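Local coordinates for protein diol-dehydratase (Roseburia inulinivorans, PDB 5I2A) that probably acts as a glycyl radical lyase that removes water from 1,2-propanediol without the help of vitamin B12, at residues L179-K183 with C214-I218; N699-A704 with H716-D721. All coordinates share one frame; numbering follows the deposited sequence.

Contact 1. Residues L179-K183 with C214-I218; sequences LNGVK and CDAVI
Leu179 and Lys183 from one helix meet Cys214 and Ile218 from another in an antiparallel helical hairpin: within helices 171-190 and 200-233, the axes of segments 179-183 and 214-218 run 165° apart and approach to 10.1 Å. Cys214 faces Leu179, their CA atoms 6.0 Å apart, and Cys214 SG abuts Val182 CG1 at 4.0 Å. Leu179 is the main bump. Its CD1 fits between Cys214 O and the Val217 side chain; Leu179 CD1 lies 3.7 Å from Val217 CB, the two side chains crossing at about a right angle, while Ile218 CD1 comes up against Leu179 CB. Phe526, from helix 525-529, packs on Leu179, Cys214 and Val217. On another side the Lys183 chain lays its CG against Cys214 CB at 3.7 Å, then bends at chi3 (-66°), which carries the ammonium to Asp215. With an alanine in place of Lys183, the Asp215 carboxylate is likely to lose its charged mate, and a gap to open beside Cys214 CB. The salt bridge is short: Lys183 NZ lies 2.6 Å from Asp215 OD1, on its syn lone pair, and a water accepting from NZ donates to Asp215 OD2 at 2.8 Å.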
ATOM      1  N   LEU A 179      20.953  -0.841 -20.962  1.00 15.86           N
ATOM      2  CA  LEU A 179      19.855  -0.206 -20.254  1.00 18.86           C
ATOM      3  C   LEU A 179      18.987   0.554 -21.261  1.00 22.03           C
ATOM      4  O   LEU A 179      17.811   0.789 -21.023  1.00 17.52           O
ATOM      5  CB  LEU A 179      20.363   0.725 -19.150  1.00 15.04           C
ATOM      6  CG  LEU A 179      21.052   0.001 -17.985  1.00 17.31           C
ATOM      7  CD1 LEU A 179      21.421   0.967 -16.875  1.00 14.18           C
ATOM      8  CD2 LEU A 179      20.182  -1.137 -17.440  1.00 14.43           C
ATOM      9  N   ASN A 180      19.570   0.924 -22.398  1.00 23.36           N
ATOM     10  CA  ASN A 180      18.779   1.508 -23.469  1.00 19.57           C
ATOM     11  C   ASN A 180      17.719   0.527 -23.932  1.00 20.11           C
ATOM     12  O   ASN A 180      16.567   0.888 -24.122  1.00 20.86           O
ATOM     13  CB  ASN A 180      19.663   1.916 -24.639  1.00 23.49           C
ATOM     14  CG  ASN A 180      18.905   2.680 -25.677  1.00 27.24           C
ATOM     15  OD1 ASN A 180      18.485   3.813 -25.440  1.00 25.36           O
ATOM     16  ND2 ASN A 180      18.711   2.067 -26.836  1.00 27.61           N
ATOM     17  N   GLY A 181      18.124  -0.730 -24.089  1.00 18.18           N
ATOM     18  CA  GLY A 181      17.206  -1.788 -24.435  1.00 16.88           C
ATOM     19  C   GLY A 181      16.155  -2.057 -23.365  1.00 20.24           C
ATOM     20  O   GLY A 181      15.008  -2.356 -23.689  1.00 19.63           O
ATOM     21  N   VAL A 182      16.545  -1.979 -22.095  1.00 18.11           N
ATOM     22  CA  VAL A 182      15.586  -2.196 -21.021  1.00 20.18           C
ATOM     23  C   VAL A 182      14.527  -1.089 -21.048  1.00 16.07           C
ATOM     24  O   VAL A 182      13.344  -1.369 -20.940  1.00 20.15           O
ATOM     25  CB  VAL A 182      16.275  -2.263 -19.634  1.00 16.81           C
ATOM     26  CG1 VAL A 182      15.240  -2.277 -18.508  1.00 14.97           C
ATOM     27  CG2 VAL A 182      17.159  -3.503 -19.561  1.00 10.87           C
ATOM     28  N   LYS A 183      14.958   0.151 -21.239  1.00 16.98           N
ATOM     29  CA  LYS A 183      14.034   1.279 -21.337  1.00 17.67           C
ATOM     30  C   LYS A 183      13.060   1.091 -22.490  1.00 20.52           C
ATOM     31  O   LYS A 183      11.865   1.367 -22.357  1.00 16.72           O
ATOM     32  CB  LYS A 183      14.791   2.589 -21.512  1.00 18.06           C
ATOM     33  CG  LYS A 183      15.522   3.033 -20.274  1.00 19.52           C
ATOM     34  CD  LYS A 183      15.967   4.471 -20.386  1.00 21.63           C
ATOM     35  CE  LYS A 183      17.015   4.664 -21.463  1.00 22.19           C
ATOM     36  NZ  LYS A 183      17.330   6.108 -21.666  1.00 23.19           N
ATOM     37  N   CYS A 214      16.953   3.648 -14.701  1.00 15.53           N
ATOM     38  CA  CYS A 214      17.896   3.285 -15.745  1.00 15.46           C
ATOM     39  C   CYS A 214      18.741   4.496 -16.161  1.00 17.14           C
ATOM     40  O   CYS A 214      19.966   4.392 -16.286  1.00 18.88           O
ATOM     41  CB  CYS A 214      17.171   2.700 -16.947  1.00 13.43           C
ATOM     42  SG  CYS A 214      16.568   1.032 -16.676  1.00 17.05           S
ATOM     43  N   ASP A 215      18.102   5.648 -16.337  1.00 18.03           N
ATOM     44  CA  ASP A 215      18.836   6.853 -16.711  1.00 14.53           C
ATOM     45  C   ASP A 215      19.802   7.309 -15.608  1.00 19.56           C
ATOM     46  O   ASP A 215      20.862   7.851 -15.904  1.00 20.73           O
ATOM     47  CB  ASP A 215      17.872   7.978 -17.088  1.00 16.15           C
ATOM     48  CG  ASP A 215      17.255   7.766 -18.465  1.00 23.19           C
ATOM     49  OD1 ASP A 215      17.925   7.154 -19.324  1.00 24.77           O
ATOM     50  OD2 ASP A 215      16.106   8.196 -18.692  1.00 24.24           O
ATOM     51  N   ALA A 216      19.453   7.059 -14.347  1.00 16.49           N
ATOM     52  CA  ALA A 216      20.353   7.344 -13.235  1.00 14.51           C
ATOM     53  C   ALA A 216      21.660   6.529 -13.312  1.00 14.91           C
ATOM     54  O   ALA A 216      22.738   7.034 -13.034  1.00 15.69           O
ATOM     55  CB  ALA A 216      19.651   7.077 -11.916  1.00 12.71           C
ATOM     56  N   VAL A 217      21.553   5.262 -13.677  1.00 16.77           N
ATOM     57  CA  VAL A 217      22.734   4.419 -13.773  1.00 17.88           C
ATOM     58  C   VAL A 217      23.584   4.847 -14.982  1.00 20.04           C
ATOM     59  O   VAL A 217      24.804   4.834 -14.923  1.00 20.33           O
ATOM     60  CB  VAL A 217      22.357   2.937 -13.890  1.00 18.25           C
ATOM     61  CG1 VAL A 217      23.604   2.070 -14.060  1.00 12.94           C
ATOM     62  CG2 VAL A 217      21.538   2.493 -12.664  1.00 12.60           C
ATOM     63  N   ILE A 218      22.927   5.227 -16.072  1.00 18.05           N
ATOM     64  CA  ILE A 218      23.627   5.696 -17.253  1.00 19.09           C
ATOM     65  C   ILE A 218      24.397   6.952 -16.899  1.00 20.01           C
ATOM     66  O   ILE A 218      25.585   7.079 -17.205  1.00 18.22           O
ATOM     67  CB  ILE A 218      22.668   5.973 -18.412  1.00 17.89           C
ATOM     68  CG1 ILE A 218      22.055   4.658 -18.889  1.00 17.36           C
ATOM     69  CG2 ILE A 218      23.400   6.709 -19.544  1.00 18.87           C
ATOM     70  CD1 ILE A 218      20.903   4.801 -19.865  1.00 17.85           C
TER
HETATM   71  O   HOH W   1      15.062   8.342 -21.238  1.00 32.43           O

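Contact 2. Residues N699-A704 with H716-D721; sequences NVPLGA and HTPVAD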
ATOM      1  N   ASN A 699      26.007 -19.940  13.948  1.00 12.59           N
ATOM      2  CA  ASN A 699      25.938 -21.079  14.846  1.00 13.87           C
ATOM      3  C   ASN A 699      26.681 -20.761  16.150  1.00 12.93           C
ATOM      4  O   ASN A 699      26.362 -21.310  17.186  1.00 13.67           O
ATOM      5  CB  ASN A 699      26.504 -22.339  14.199  1.00 12.71           C
ATOM      6  CG  ASN A 699      27.977 -22.196  13.851  1.00 14.42           C
ATOM      7  OD1 ASN A 699      28.372 -21.267  13.160  1.00 14.76           O
ATOM      8  ND2 ASN A 699      28.792 -23.099  14.360  1.00 14.13           N
ATOM      9  N   VAL A 700      27.640 -19.844  16.096  1.00 13.95           N
ATOM     10  CA  VAL A 700      28.335 -19.423  17.316  1.00 13.25           C
ATOM     11  C   VAL A 700      27.427 -18.544  18.214  1.00 15.23           C
ATOM     12  O   VAL A 700      27.170 -18.924  19.344  1.00 14.29           O
ATOM     13  CB  VAL A 700      29.662 -18.712  16.964  1.00 17.17           C
ATOM     14  CG1 VAL A 700      30.292 -18.084  18.199  1.00 17.18           C
ATOM     15  CG2 VAL A 700      30.601 -19.713  16.280  1.00 11.54           C
ATOM     16  N   PRO A 701      26.892 -17.406  17.707  1.00 12.90           N
ATOM     17  CA  PRO A 701      25.974 -16.697  18.614  1.00 13.07           C
ATOM     18  C   PRO A 701      24.683 -17.459  18.966  1.00 18.66           C
ATOM     19  O   PRO A 701      24.190 -17.281  20.079  1.00 17.14           O
ATOM     20  CB  PRO A 701      25.640 -15.402  17.852  1.00 14.87           C
ATOM     21  CG  PRO A 701      25.944 -15.704  16.405  1.00 14.82           C
ATOM     22  CD  PRO A 701      27.138 -16.635  16.470  1.00 14.26           C
ATOM     23  N   LEU A 702      24.150 -18.295  18.077  1.00 14.71           N
ATOM     24  CA  LEU A 702      22.944 -19.037  18.446  1.00 16.43           C
ATOM     25  C   LEU A 702      23.262 -20.041  19.549  1.00 16.13           C
ATOM     26  O   LEU A 702      22.488 -20.202  20.497  1.00 17.19           O
ATOM     27  CB  LEU A 702      22.318 -19.743  17.236  1.00 12.79           C
ATOM     28  CG  LEU A 702      21.165 -18.981  16.566  1.00 12.33           C
ATOM     29  CD1 LEU A 702      21.596 -17.585  16.107  1.00 14.12           C
ATOM     30  CD2 LEU A 702      20.584 -19.787  15.386  1.00 16.42           C
ATOM     31  N   GLY A 703      24.411 -20.696  19.439  1.00 13.77           N
ATOM     32  CA  GLY A 703      24.860 -21.588  20.492  1.00 14.75           C
ATOM     33  C   GLY A 703      25.053 -20.882  21.835  1.00 15.52           C
ATOM     34  O   GLY A 703      24.805 -21.463  22.893  1.00 15.44           O
ATOM     35  N   ALA A 704      25.485 -19.627  21.786  1.00 12.50           N
ATOM     36  CA  ALA A 704      25.655 -18.827  22.993  1.00 16.99           C
ATOM     37  C   ALA A 704      24.312 -18.553  23.681  1.00 16.98           C
ATOM     38  O   ALA A 704      24.283 -18.157  24.833  1.00 16.10           O
ATOM     39  CB  ALA A 704      26.371 -17.509  22.667  1.00 15.64           C
ATOM     40  N   HIS A 716      26.053 -22.813  26.195  1.00 17.26           N
ATOM     41  CA  HIS A 716      26.438 -21.587  25.496  1.00 18.57           C
ATOM     42  C   HIS A 716      27.607 -21.754  24.526  1.00 13.75           C
ATOM     43  O   HIS A 716      28.116 -20.773  24.004  1.00 14.61           O
ATOM     44  CB  HIS A 716      26.715 -20.482  26.522  1.00 16.62           C
ATOM     45  CG  HIS A 716      25.611 -20.339  27.524  1.00 19.16           C
ATOM     46  ND1 HIS A 716      25.834 -20.234  28.879  1.00 18.85           N
ATOM     47  CD2 HIS A 716      24.264 -20.348  27.364  1.00 20.10           C
ATOM     48  CE1 HIS A 716      24.674 -20.165  29.510  1.00 20.88           C
ATOM     49  NE2 HIS A 716      23.704 -20.236  28.613  1.00 20.19           N
ATOM     50  N   THR A 717      27.994 -22.995  24.247  1.00 16.43           N
ATOM     51  CA  THR A 717      28.986 -23.261  23.200  1.00 18.09           C
ATOM     52  C   THR A 717      28.268 -23.321  21.841  1.00 18.70           C
ATOM     53  O   THR A 717      27.043 -23.400  21.813  1.00 17.61           O
ATOM     54  CB  THR A 717      29.752 -24.565  23.469  1.00 17.49           C
ATOM     55  OG1 THR A 717      28.853 -25.676  23.408  1.00 16.41           O
ATOM     56  CG2 THR A 717      30.472 -24.500  24.853  1.00 15.86           C
ATOM     57  N   PRO A 718      29.021 -23.259  20.720  1.00 16.48           N
ATOM     58  CA  PRO A 718      28.356 -23.216  19.406  1.00 16.68           C
ATOM     59  C   PRO A 718      27.509 -24.451  19.119  1.00 18.04           C
ATOM     60  O   PRO A 718      27.823 -25.525  19.623  1.00 17.82           O
ATOM     61  CB  PRO A 718      29.529 -23.129  18.418  1.00 16.21           C
ATOM     62  CG  PRO A 718      30.634 -22.449  19.217  1.00 15.51           C
ATOM     63  CD  PRO A 718      30.471 -22.986  20.614  1.00 15.84           C
ATOM     64  N   VAL A 719      26.432 -24.292  18.355  1.00 16.60           N
ATOM     65  CA  VAL A 719      25.746 -25.463  17.811  1.00 17.43           C
ATOM     66  C   VAL A 719      26.454 -25.847  16.512  1.00 13.82           C
ATOM     67  O   VAL A 719      27.338 -25.131  16.065  1.00 17.18           O
ATOM     68  CB  VAL A 719      24.240 -25.204  17.569  1.00 17.00           C
ATOM     69  CG1 VAL A 719      23.536 -24.976  18.886  1.00 16.88           C
ATOM     70  CG2 VAL A 719      24.036 -24.027  16.640  1.00 15.50           C
ATOM     71  N   ALA A 720      26.085 -26.977  15.919  1.00 16.30           N
ATOM     72  CA  ALA A 720      26.719 -27.443  14.684  1.00 17.08           C
ATOM     73  C   ALA A 720      26.560 -26.471  13.512  1.00 16.36           C
ATOM     74  O   ALA A 720      25.622 -25.682  13.450  1.00 18.98           O
ATOM     75  CB  ALA A 720      26.165 -28.814  14.289  1.00 15.82           C
ATOM     76  N   ASP A 721      27.508 -26.525  12.592  1.00 16.29           N
ATOM     77  CA  ASP A 721      27.448 -25.706  11.397  1.00 19.11           C
ATOM     78  C   ASP A 721      26.847 -26.511  10.265  1.00 19.06           C
ATOM     79  O   ASP A 721      27.457 -27.459   9.792  1.00 24.21           O
ATOM     80  CB  ASP A 721      28.842 -25.194  11.014  1.00 18.66           C
ATOM     81  CG  ASP A 721      29.896 -26.303  11.000  1.00 20.29           C
ATOM     82  OD1 ASP A 721      29.985 -27.065  11.978  1.00 23.90           O
ATOM     83  OD2 ASP A 721      30.641 -26.407  10.013  1.00 23.47           O
TER
HETATM   84  O   HOH W   2      28.863 -20.113  21.228  1.00 14.64           O
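Asn699 grips Val719 twice, once through its main chain and once through its side chain, and so fastens the start of the short helix 699-703 to the irregular segment 716-721, part of the loop before helix 734-741. The contact thus joins the pyruvate formate lyase-like and glycine radical family regions of the chain. The main-chain oxygen of Asn699 receives two N-H groups from opposite faces of its carbonyl plane: Gly703 N, as part of the helix, and Val719 N at 3.2 Å. The second donor stands above that plane, not on a lone pair. The side-chain bond is straighter: Asn699 ND2 lies 3.0 Å from Val719 O, with 168° at the hydrogen and the acceptor in the amide plane. Asn699 CG sits between the backbone N and the carbonyl carbon (chi1 62°), a torsion that points ND2 at Val719 O; ND2 also donates to Asp832, so two acceptors fix the rotation of the group. Val700 follows, laying CG2 beside the ring of Pro718, 4.0 Å from Pro718 CG, while its carbonyl oxygen and that of His716 are bridged by a water that donates to both. At Gly703 the backbones are in contact: its CA is 3.1 Å from Thr717 O, and a side chain there would collide with Thr717, Pro718 and Val719. From here on, two CA-H...O contacts run in opposite senses, from His716 CA to Gly703 O at 3.1 Å and from Ala704 CA to His716 O at 3.3 Å. The ring of His716 is held by Asp596, and Asp721 by Asn756, at opposite ends of the segment. Helix 827-835 packs against Val700 and Pro718, helix 597-613 against His716, and helix 558-574 against Val719 and Ala720.

The two contacts illustrate two ways of joining chain segments in one large enzyme. Contact 1 fastens helix to helix by interlocking side chains and a charged pair at its margin, whereas contact 2 ties a short helix to an irregular segment chiefly through backbone groups and one amide. Their centres are about 45 Å apart and their nearest atoms about 35 Å, on opposite sides of the chain's centre, so neither touches the other. The centre of contact 1 lies about 29 Å, and that of contact 2 about 17 Å, from the centre of the chain. Contact 2 joins parts matching the pyruvate formate lyase-like and glycine radical families; the predicted radical site, Gly817, falls in the latter, though no radical is present in this structure.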